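Local coordinates for protein glutaryl-CoA dehydrogenase (Mycobacterium smegmatis, PDB 3SF6) that belongs to the acyl-CoA dehydrogenase family of flavoproteins and carries dihydroflavine-adenine dinucleotide in a pocket to which more than one subunit contributes, at residues 352-357 with 366-371; 271-276 with 344-349; 51-56 with 106-111. All coordinates share one frame; numbering follows the deposited sequence. Where two conformers were deposited one is given.

Interaction 1: 352-357 with 366-371. With FDA (dihydroflavine-adenine dinucleotide), chain B.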
loop_
_atom_site.group_PDB
_atom_site.type_symbol
_atom_site.label_atom_id
_atom_site.label_comp_id
_atom_site.label_asym_id
_atom_site.label_seq_id
_atom_site.Cartn_x
_atom_site.Cartn_y
_atom_site.Cartn_z
ATOM N N THR A 352 -10.311 7.653 1.882
ATOM C CA THR A 352 -10.439 6.953 3.168
ATOM C C THR A 352 -11.549 7.591 3.996
ATOM O O THR A 352 -12.349 6.908 4.639
ATOM C CB THR A 352 -9.117 6.928 3.904
ATOM O OG1 THR A 352 -8.185 6.162 3.104
ATOM C CG2 THR A 352 -9.280 6.247 5.256
ATOM N N ALA A 353 -11.588 8.914 3.983
ATOM C CA ALA A 353 -12.606 9.643 4.734
ATOM C C ALA A 353 -14.005 9.245 4.260
ATOM O O ALA A 353 -14.926 9.059 5.041
ATOM C CB ALA A 353 -12.397 11.166 4.525
ATOM N N ARG A 354 -14.175 9.111 2.950
ATOM C CA ARG A 354 -15.494 8.757 2.412
ATOM C C ARG A 354 -15.962 7.407 3.017
ATOM O O ARG A 354 -17.142 7.224 3.377
ATOM C CB ARG A 354 -15.432 8.678 0.899
ATOM C CG ARG A 354 -16.759 8.912 0.171
ATOM C CD ARG A 354 -17.815 7.868 0.386
ATOM N NE ARG A 354 -17.347 6.546 0.008
ATOM C CZ ARG A 354 -17.886 5.388 0.377
ATOM N NH1 ARG A 354 -17.324 4.263 -0.064
ATOM N NH2 ARG A 354 -18.942 5.320 1.189
ATOM N N THR A 355 -15.043 6.468 3.191
ATOM C CA THR A 355 -15.424 5.155 3.732
ATOM C C THR A 355 -15.957 5.237 5.168
ATOM O O THR A 355 -16.829 4.464 5.562
ATOM C CB THR A 355 -14.297 4.110 3.637
ATOM O OG1 THR A 355 -13.249 4.414 4.581
ATOM C CG2 THR A 355 -13.711 4.013 2.230
ATOM N N VAL A 356 -15.438 6.193 5.934
ATOM C CA VAL A 356 -15.822 6.400 7.318
ATOM C C VAL A 356 -17.273 6.900 7.378
ATOM O O VAL A 356 -17.992 6.593 8.326
ATOM C CB VAL A 356 -14.858 7.387 8.011
ATOM C CG1 VAL A 356 -15.324 7.755 9.461
ATOM C CG2 VAL A 356 -13.416 6.812 8.088
ATOM N N LEU A 357 -17.690 7.655 6.356
ATOM C CA LEU A 357 -19.067 8.191 6.315
ATOM C C LEU A 357 -20.115 7.194 5.887
ATOM O O LEU A 357 -21.318 7.476 5.999
ATOM C CB LEU A 357 -19.155 9.413 5.401
ATOM C CG LEU A 357 -18.142 10.513 5.613
ATOM C CD1 LEU A 357 -18.393 11.706 4.646
ATOM C CD2 LEU A 357 -17.989 10.954 7.035
ATOM N N TYR A 366 -22.116 15.948 2.271
ATOM C CA TYR A 366 -20.754 16.076 2.774
ATOM C C TYR A 366 -19.845 16.404 1.606
ATOM O O TYR A 366 -20.185 16.055 0.461
ATOM C CB TYR A 366 -20.301 14.744 3.416
ATOM C CG TYR A 366 -21.048 14.445 4.699
ATOM C CD1 TYR A 366 -20.696 15.061 5.870
ATOM C CD2 TYR A 366 -22.174 13.634 4.711
ATOM C CE1 TYR A 366 -21.405 14.839 7.071
ATOM C CE2 TYR A 366 -22.892 13.412 5.920
ATOM C CZ TYR A 366 -22.473 13.992 7.082
ATOM O OH TYR A 366 -23.168 13.833 8.286
ATOM N N PRO A 367 -18.679 17.058 1.873
ATOM C CA PRO A 367 -17.822 17.552 0.795
ATOM C C PRO A 367 -16.844 16.534 0.212
ATOM O O PRO A 367 -16.083 16.859 -0.708
ATOM C CB PRO A 367 -17.077 18.702 1.496
ATOM C CG PRO A 367 -16.907 18.213 2.874
ATOM C CD PRO A 367 -18.217 17.575 3.191
ATOM N N VAL A 368 -16.812 15.322 0.783
ATOM C CA VAL A 368 -15.730 14.375 0.531
ATOM C C VAL A 368 -15.638 13.872 -0.926
ATOM O O VAL A 368 -14.547 13.824 -1.494
ATOM C CB VAL A 368 -15.784 13.223 1.568
ATOM C CG1 VAL A 368 -14.698 12.184 1.295
ATOM C CG2 VAL A 368 -15.638 13.837 3.016
ATOM N N MET A 369 -16.778 13.487 -1.518
ATOM C CA MET A 369 -16.746 13.012 -2.883
ATOM C C MET A 369 -16.332 14.138 -3.835
ATOM O O MET A 369 -15.609 13.874 -4.813
ATOM C CB MET A 369 -18.073 12.378 -3.326
ATOM C CG MET A 369 -18.246 10.994 -2.765
ATOM S SD MET A 369 -17.071 9.811 -3.396
ATOM C CE MET A 369 -17.318 9.876 -5.231
ATOM N N ARG A 370 -16.799 15.360 -3.583
ATOM C CA ARG A 370 -16.390 16.513 -4.430
ATOM C C ARG A 370 -14.867 16.698 -4.359
ATOM O O ARG A 370 -14.200 16.832 -5.383
ATOM C CB ARG A 370 -17.123 17.771 -3.976
ATOM C CG ARG A 370 -16.685 19.024 -4.720
ATOM C CD ARG A 370 -17.634 20.184 -4.519
ATOM N NE ARG A 370 -17.969 20.385 -3.114
ATOM C CZ ARG A 370 -17.164 20.989 -2.237
ATOM N NH1 ARG A 370 -17.540 21.099 -0.965
ATOM N NH2 ARG A 370 -15.979 21.507 -2.605
ATOM N N HIS A 371 -14.334 16.721 -3.144
ATOM C CA HIS A 371 -12.896 16.808 -2.960
ATOM C C HIS A 371 -12.139 15.670 -3.654
ATOM O O HIS A 371 -11.166 15.934 -4.374
ATOM C CB HIS A 371 -12.483 16.860 -1.498
ATOM C CG HIS A 371 -12.741 18.168 -0.840
ATOM N ND1 HIS A 371 -12.296 19.382 -1.339
ATOM C CD2 HIS A 371 -13.379 18.438 0.319
ATOM C CE1 HIS A 371 -12.652 20.341 -0.501
ATOM N NE2 HIS A 371 -13.304 19.799 0.520
HETATM P PA FDA B . -22.467 2.643 9.301
HETATM O O1A FDA B . -22.863 1.292 9.718
HETATM O O2A FDA B . -22.912 3.833 10.046
HETATM O O5B FDA B . -20.859 2.568 9.301
HETATM C C5B FDA B . -20.086 3.779 9.160
HETATM C C4B FDA B . -18.604 3.429 9.081
HETATM O O4B FDA B . -18.247 2.842 10.359
HETATM C C3B FDA B . -18.258 2.393 8.032
HETATM O O3B FDA B . -16.928 2.649 7.525
HETATM C C2B FDA B . -18.284 1.099 8.835
HETATM O O2B FDA B . -17.552 0.051 8.174
HETATM C C1B FDA B . -17.712 1.528 10.193
HETATM N N9A FDA B . -18.164 0.643 11.275
HETATM C C8A FDA B . -19.457 0.435 11.669
HETATM N N7A FDA B . -19.488 -0.476 12.652
HETATM C C5A FDA B . -18.191 -0.864 12.874
HETATM C C6A FDA B . -17.577 -1.771 13.729
HETATM N N6A FDA B . -18.282 -2.510 14.619
HETATM N N1A FDA B . -16.228 -1.882 13.671
HETATM C C2A FDA B . -15.505 -1.185 12.793
HETATM N N3A FDA B . -16.048 -0.321 11.958
HETATM C C4A FDA B . -17.388 -0.155 11.980
HETATM N N1 FDA B . -29.661 -0.964 2.228
HETATM C C2 FDA B . -30.828 -1.653 2.090
HETATM O O2 FDA B . -31.386 -2.122 3.112
HETATM N N3 FDA B . -31.350 -1.846 0.860
HETATM C C4 FDA B . -30.814 -1.349 -0.263
HETATM O O4 FDA B . -31.362 -1.492 -1.389
HETATM C C4X FDA B . -29.592 -0.652 -0.143
HETATM N N5 FDA B . -29.015 -0.073 -1.219
HETATM C C5X FDA B . -28.047 0.897 -1.047
HETATM C C6 FDA B . -27.674 1.733 -2.092
HETATM C C7 FDA B . -26.688 2.690 -1.958
HETATM C C7M FDA B . -26.372 3.649 -3.112
HETATM C C8 FDA B . -26.032 2.784 -0.737
HETATM C C8M FDA B . -24.929 3.841 -0.600
HETATM C C9 FDA B . -26.383 1.975 0.321
HETATM C C9A FDA B . -27.404 1.013 0.174
HETATM N N10 FDA B . -27.833 0.233 1.253
HETATM C C10 FDA B . -29.056 -0.461 1.126
HETATM C "C1'" FDA B . -27.419 0.581 2.619
HETATM C "C2'" FDA B . -26.080 -0.109 2.918
HETATM O "O2'" FDA B . -26.279 -1.513 3.195
HETATM C "C3'" FDA B . -25.452 0.567 4.126
HETATM O "O3'" FDA B . -24.951 1.829 3.689
HETATM C "C4'" FDA B . -24.291 -0.232 4.724
HETATM O "O4'" FDA B . -24.780 -1.403 5.408
HETATM C "C5'" FDA B . -23.440 0.597 5.686
HETATM O "O5'" FDA B . -24.286 1.152 6.700
HETATM P P FDA B . -24.161 2.710 7.015
HETATM O O1P FDA B . -24.070 3.451 5.749
HETATM O O2P FDA B . -25.236 3.062 7.970
HETATM O O3P FDA B . -22.727 2.874 7.729
#
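Val368 presses one methyl of its fork against the backbone of Arg354: CG1 lies 3.5 Å from Arg354 N and about as close to Arg354 CB, with Ala353 CB a little farther off. The two branches divide the work. CG1, anti to the backbone N (chi1 178°), meets Ala353 and Arg354, while Val368 CG2 packs at 3.8 Å on Leu357 CD1. Leu357 CD1 also lies 3.8 Å from Tyr366 CB and meets the ring obliquely. The contact joins the C-terminal part of helix 332-357 to the start of helix 368-380, two consecutive helices of the mainly helical C-terminal domain of an acyl-CoA dehydrogenase, linked by a short loop. Arg354 bends at chi2 and chi3 and runs side by side with Met369, its CG 3.7 Å from Met369 SD; its guanidinium forms a salt bridge to Glu376 of the second subunit and a hydrogen bond to Thr380 of that chain. Thr355 faces away from this packing. Its OG1 bonds to Thr352 O at 2.7 Å, in the carbonyl plane on a lone pair, and also to Lys303, while Thr355 O accepts a 2.7 Å hydrogen bond from O3B of dihydroflavine-adenine dinucleotide.

Interaction 2: 271-276 with 344-349. With EDO (1,2-ethanediol), chain O.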
loop_
_atom_site.group_PDB
_atom_site.type_symbol
_atom_site.label_atom_id
_atom_site.label_comp_id
_atom_site.label_asym_id
_atom_site.label_seq_id
_atom_site.Cartn_x
_atom_site.Cartn_y
_atom_site.Cartn_z
ATOM N N GLY A 271 -5.547 21.468 1.876
ATOM C CA GLY A 271 -6.832 22.037 2.290
ATOM C C GLY A 271 -7.978 21.093 2.007
ATOM O O GLY A 271 -8.847 20.891 2.861
ATOM N N ALA A 272 -7.993 20.495 0.816
ATOM C CA ALA A 272 -8.980 19.477 0.487
ATOM C C ALA A 272 -8.823 18.304 1.466
ATOM O O ALA A 272 -9.815 17.786 2.021
ATOM C CB ALA A 272 -8.808 19.000 -1.007
ATOM N N ALA A 273 -7.578 17.898 1.718
ATOM C CA ALA A 273 -7.339 16.807 2.697
ATOM C C ALA A 273 -7.892 17.155 4.064
ATOM O O ALA A 273 -8.578 16.330 4.711
ATOM C CB ALA A 273 -5.837 16.471 2.811
ATOM N N ARG A 274 -7.545 18.341 4.536
ATOM C CA ARG A 274 -8.024 18.798 5.856
ATOM C C ARG A 274 -9.534 18.765 5.985
ATOM O O ARG A 274 -10.081 18.303 6.998
ATOM C CB ARG A 274 -7.472 20.189 6.167
ATOM C CG ARG A 274 -7.753 20.640 7.600
ATOM C CD ARG A 274 -7.509 22.095 7.787
ATOM N NE ARG A 274 -8.521 22.921 7.130
ATOM C CZ ARG A 274 -8.385 24.207 6.867
ATOM N NH1 ARG A 274 -7.290 24.861 7.216
ATOM N NH2 ARG A 274 -9.386 24.863 6.272
ATOM N N ASP A 275 -10.219 19.314 4.987
ATOM C CA ASP A 275 -11.669 19.381 5.005
ATOM C C ASP A 275 -12.233 17.955 5.113
ATOM O O ASP A 275 -13.154 17.693 5.892
ATOM C CB ASP A 275 -12.161 20.068 3.720
ATOM C CG ASP A 275 -13.481 20.759 3.911
ATOM O OD1 ASP A 275 -13.541 21.559 4.916
ATOM O OD2 ASP A 275 -14.407 20.649 3.042
ATOM N N CYS A 276 -11.654 17.020 4.358
ATOM C CA CYS A 276 -12.100 15.637 4.439
ATOM C C CYS A 276 -11.785 14.992 5.803
ATOM O O CYS A 276 -12.616 14.269 6.350
ATOM C CB CYS A 276 -11.468 14.809 3.329
ATOM S SG CYS A 276 -12.016 15.259 1.664
ATOM N N ARG A 344 -1.108 13.121 -3.973
ATOM C CA ARG A 344 -1.517 11.715 -3.831
ATOM C C ARG A 344 -1.915 11.351 -2.418
ATOM O O ARG A 344 -2.823 10.554 -2.222
ATOM C CB ARG A 344 -0.437 10.770 -4.380
ATOM C CG ARG A 344 0.796 10.573 -3.545
ATOM C CD ARG A 344 1.848 9.778 -4.329
ATOM N NE ARG A 344 3.039 9.523 -3.559
ATOM C CZ ARG A 344 4.122 8.890 -4.016
ATOM N NH1 ARG A 344 4.115 8.370 -5.246
ATOM N NH2 ARG A 344 5.173 8.765 -3.214
ATOM N N GLU A 345 -1.291 11.974 -1.412
ATOM C CA GLU A 345 -1.693 11.695 -0.060
ATOM C C GLU A 345 -3.040 12.362 0.243
ATOM O O GLU A 345 -3.882 11.775 0.921
ATOM C CB GLU A 345 -0.623 12.097 0.933
ATOM C CG GLU A 345 0.682 11.351 0.798
ATOM C CD GLU A 345 0.634 9.842 1.100
ATOM O OE1 GLU A 345 -0.348 9.311 1.694
ATOM O OE2 GLU A 345 1.652 9.167 0.786
ATOM N N ALA A 346 -3.277 13.547 -0.324
ATOM C CA ALA A 346 -4.591 14.188 -0.173
ATOM C C ALA A 346 -5.733 13.366 -0.748
ATOM O O ALA A 346 -6.796 13.242 -0.124
ATOM C CB ALA A 346 -4.572 15.592 -0.786
ATOM N N ILE A 347 -5.535 12.812 -1.939
ATOM C CA ILE A 347 -6.593 12.043 -2.564
ATOM C C ILE A 347 -6.850 10.742 -1.811
ATOM O O ILE A 347 -8.002 10.305 -1.690
ATOM C CB ILE A 347 -6.385 11.862 -4.107
ATOM C CG1 ILE A 347 -7.734 11.575 -4.782
ATOM C CG2 ILE A 347 -5.320 10.778 -4.434
ATOM C CD1 ILE A 347 -7.648 11.623 -6.317
ATOM N N GLU A 348 -5.799 10.135 -1.270
ATOM C CA GLU A 348 -5.971 8.972 -0.414
ATOM C C GLU A 348 -6.730 9.337 0.869
ATOM O O GLU A 348 -7.597 8.563 1.330
ATOM C CB GLU A 348 -4.607 8.356 -0.097
ATOM C CG GLU A 348 -4.669 7.227 0.876
ATOM C CD GLU A 348 -5.294 5.971 0.384
ATOM O OE1 GLU A 348 -5.723 5.846 -0.813
ATOM O OE2 GLU A 348 -5.398 5.068 1.268
ATOM N N ILE A 349 -6.440 10.502 1.460
ATOM C CA ILE A 349 -7.206 10.955 2.608
ATOM C C ILE A 349 -8.684 11.113 2.262
ATOM O O ILE A 349 -9.575 10.670 3.013
ATOM C CB ILE A 349 -6.622 12.268 3.195
ATOM C CG1 ILE A 349 -5.313 11.972 3.933
ATOM C CG2 ILE A 349 -7.650 12.966 4.111
ATOM C CD1 ILE A 349 -4.439 13.226 4.189
HETATM C C1 EDO O . -3.779 24.387 8.103
HETATM O O1 EDO O . -5.005 24.284 8.759
HETATM C C2 EDO O . -3.026 25.627 8.642
HETATM O O2 EDO O . -3.680 26.844 8.279
#
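Ala273 sets its methyl, CB, against two side chains of the facing helix, Ala346 CB at 3.9 Å and Ile349 CD1 at 3.8 Å. Ile349 straddles the residue: CG1, beside its backbone N (chi1 -73°), carries CD1 to the Ala273 methyl, whereas CG2 rests 3.5 Å from Ala273 O and stands 4.3 Å from Cys276 CB. The segments, on helices 252-286 and 332-357, run nearly parallel, with axes 8.5 Å apart at an angle of 21°. Small residues permit that spacing, and the CA atoms of Ala273 and Ala346 are only 4.8 Å apart. Both helices belong to the helical C-terminal domain of the acyl-CoA dehydrogenase fold; helix 298-327 adds Met307 and Tyr311 against Ile349, and His371 of helix 368-380 lies on Ala272 and Cys276. Turned away from the contact, Arg274 pairs with Glu100 and gives a hydrogen bond through NH1 to O1 of 1,2-ethanediol, probably a crystallisation additive, in the guanidinium plane at 2.8 Å. Between the segments themselves the touching side chains are apolar or weakly polar and buried, which implies that close fit and the hydrophobic effect, rather than charge pairing, hold this part of the interface.

Interaction 3: 51-56 with 106-111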
loop_
_atom_site.group_PDB
_atom_site.type_symbol
_atom_site.label_atom_id
_atom_site.label_comp_id
_atom_site.label_asym_id
_atom_site.label_seq_id
_atom_site.Cartn_x
_atom_site.Cartn_y
_atom_site.Cartn_z
ATOM N N PRO A 51 -21.192 28.409 0.921
ATOM C CA PRO A 51 -22.642 28.309 0.799
ATOM C C PRO A 51 -23.153 27.933 -0.592
ATOM O O PRO A 51 -24.284 27.454 -0.710
ATOM C CB PRO A 51 -23.121 29.725 1.140
ATOM C CG PRO A 51 -22.082 30.282 1.984
ATOM C CD PRO A 51 -20.798 29.731 1.435
ATOM N N HIS A 52 -22.338 28.158 -1.629
ATOM C CA HIS A 52 -22.754 27.976 -3.014
ATOM C C HIS A 52 -22.103 26.757 -3.699
ATOM O O HIS A 52 -22.548 26.319 -4.766
ATOM C CB HIS A 52 -22.319 29.200 -3.838
ATOM C CG HIS A 52 -22.881 30.498 -3.364
ATOM N ND1 HIS A 52 -24.225 30.790 -3.434
ATOM C CD2 HIS A 52 -22.279 31.594 -2.846
ATOM C CE1 HIS A 52 -24.431 32.005 -2.956
ATOM N NE2 HIS A 52 -23.266 32.514 -2.589
ATOM N N ILE A 53 -21.020 26.223 -3.123
ATOM C CA ILE A 53 -20.160 25.347 -3.904
ATOM C C ILE A 53 -20.832 24.037 -4.304
ATOM O O ILE A 53 -20.569 23.541 -5.380
ATOM C CB ILE A 53 -18.798 25.077 -3.159
ATOM C CG1 ILE A 53 -17.796 24.363 -4.053
ATOM C CG2 ILE A 53 -19.061 24.350 -1.840
ATOM C CD1 ILE A 53 -17.410 25.151 -5.335
ATOM N N ALA A 54 -21.670 23.472 -3.438
ATOM C CA ALA A 54 -22.341 22.214 -3.792
ATOM C C ALA A 54 -23.158 22.427 -5.077
ATOM O O ALA A 54 -23.117 21.582 -5.991
ATOM C CB ALA A 54 -23.225 21.698 -2.621
ATOM N N SER A 55 -23.881 23.544 -5.142
ATOM C CA SER A 55 -24.710 23.875 -6.318
ATOM C C SER A 55 -23.879 24.157 -7.555
ATOM O O SER A 55 -24.189 23.667 -8.636
ATOM C CB SER A 55 -25.609 25.080 -6.041
ATOM O OG SER A 55 -26.619 24.716 -5.140
ATOM N N TRP A 56 -22.798 24.944 -7.411
ATOM C CA TRP A 56 -21.932 25.225 -8.553
ATOM C C TRP A 56 -21.361 23.921 -9.097
ATOM O O TRP A 56 -21.309 23.711 -10.307
ATOM C CB TRP A 56 -20.779 26.179 -8.155
ATOM C CG TRP A 56 -21.182 27.592 -7.791
ATOM C CD1 TRP A 56 -22.336 28.231 -8.107
ATOM C CD2 TRP A 56 -20.384 28.544 -7.062
ATOM N NE1 TRP A 56 -22.317 29.528 -7.619
ATOM C CE2 TRP A 56 -21.132 29.738 -6.973
ATOM C CE3 TRP A 56 -19.121 28.494 -6.474
ATOM C CZ2 TRP A 56 -20.658 30.868 -6.318
ATOM C CZ3 TRP A 56 -18.652 29.629 -5.828
ATOM C CH2 TRP A 56 -19.418 30.790 -5.749
ATOM N N SER A 106 -11.157 22.788 -4.864
ATOM C CA SER A 106 -9.991 22.836 -5.752
ATOM C C SER A 106 -10.249 23.610 -7.048
ATOM O O SER A 106 -9.320 24.194 -7.615
ATOM C CB SER A 106 -9.564 21.440 -6.181
ATOM O OG SER A 106 -9.235 20.591 -5.120
ATOM N N GLY A 107 -11.484 23.564 -7.549
ATOM C CA GLY A 107 -11.828 24.332 -8.752
ATOM C C GLY A 107 -11.671 25.817 -8.576
ATOM O O GLY A 107 -11.167 26.537 -9.464
ATOM N N ILE A 108 -12.104 26.308 -7.428
ATOM C CA ILE A 108 -11.967 27.700 -7.080
ATOM C C ILE A 108 -10.482 28.057 -6.925
ATOM O O ILE A 108 -10.018 29.042 -7.483
ATOM C CB ILE A 108 -12.777 28.067 -5.807
ATOM C CG1 ILE A 108 -14.301 27.777 -5.981
ATOM C CG2 ILE A 108 -12.497 29.502 -5.393
ATOM C CD1 ILE A 108 -14.998 28.403 -7.161
ATOM N N ARG A 109 -9.703 27.248 -6.210
ATOM C CA ARG A 109 -8.277 27.496 -6.083
ATOM C C ARG A 109 -7.610 27.468 -7.479
ATOM O O ARG A 109 -6.653 28.228 -7.731
ATOM C CB ARG A 109 -7.624 26.478 -5.152
ATOM C CG ARG A 109 -6.217 26.823 -4.625
ATOM C CD ARG A 109 -5.051 26.359 -5.488
ATOM N NE ARG A 109 -5.158 24.940 -5.761
ATOM C CZ ARG A 109 -5.123 24.333 -6.937
ATOM N NH1 ARG A 109 -4.811 24.972 -8.073
ATOM N NH2 ARG A 109 -5.334 23.032 -6.974
ATOM N N SER A 110 -8.089 26.582 -8.367
ATOM C CA SER A 110 -7.551 26.517 -9.739
ATOM C C SER A 110 -7.714 27.824 -10.521
ATOM O O SER A 110 -6.817 28.243 -11.241
ATOM C CB SER A 110 -8.136 25.357 -10.564
ATOM O OG SER A 110 -7.926 24.090 -9.956
ATOM N N LEU A 111 -8.873 28.464 -10.402
ATOM C CA LEU A 111 -9.145 29.747 -11.040
ATOM C C LEU A 111 -8.098 30.758 -10.581
ATOM O O LEU A 111 -7.494 31.475 -11.388
ATOM C CB LEU A 111 -10.571 30.246 -10.706
ATOM C CG LEU A 111 -10.944 31.640 -11.259
ATOM C CD1 LEU A 111 -12.472 31.703 -11.459
ATOM C CD2 LEU A 111 -10.478 32.745 -10.317
#
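This is a small, buried hydrophobic contact in the N-terminal helical domain of the acyl-CoA dehydrogenase fold, where the short helix 53-59 faces the first turns of helix 106-126. Ile108 is its centre, touching both Ile53 and Trp56. The backbones stand well apart, with the CA atoms of Ile53 and Ile108 9.1 Å from each other, so side chains alone span the gap. Ile53 and Ile108 slide past one another in opposite directions, and Ile53 CD1 comes to 4.1 Å from Ile108 CG1. Ile53 gets there by holding CG1 anti to its backbone N (chi1 -170°), which sends that branch across to the other helix. Beyond CG1, Ile108 CD1 reaches the six-membered part of the indole, 4.1 Å from Trp56 CZ3 and about as far from CE3. The two side chains cross at about a right angle, and the methyl meets the ring obliquely. One face of the indole is backed from within its own segment: His52 CB sits 3.3 Å above the plane, offset toward the rim. Within the first turn of helix 106-126, Ser110 binds back to Ser106. Its OG gives a 2.7 Å hydrogen bond to Ser106 O, coming from above the carbonyl plane, while Ser110 N bonds the same oxygen from the opposite face. Around the contact, Ile49 of helix 32-49 packs on both Trp56 and Ile108, Leu62 and Pro63 of the following loop add to the apolar cluster, and Arg370 of helix 368-380 lies against Ile53.

Overall arrangement
Interactions 1 and 2 share helix 332-357 within the C-terminal helical domain, with centres 10 Å apart. They touch directly: His371 NE2 lies 2.9 Å from Asp275 OD2, a probable hydrogen bond, and His371 CB packs 3.6 Å from Cys276 SG. Interaction 3, in the N-terminal helical domain, is centred 16 Å from each of the others. It meets interaction 1 where Arg370 NH2 packs 3.7 Å from Ile53 CG1, so helix 368-380 links the two domains here. Dihydroflavine-adenine dinucleotide touches interaction 1 directly, whereas the side chain of Cys276 lies about 14 Å (nearest atoms) from that copy, and that of Ile108 about 13 Å from a different bound copy.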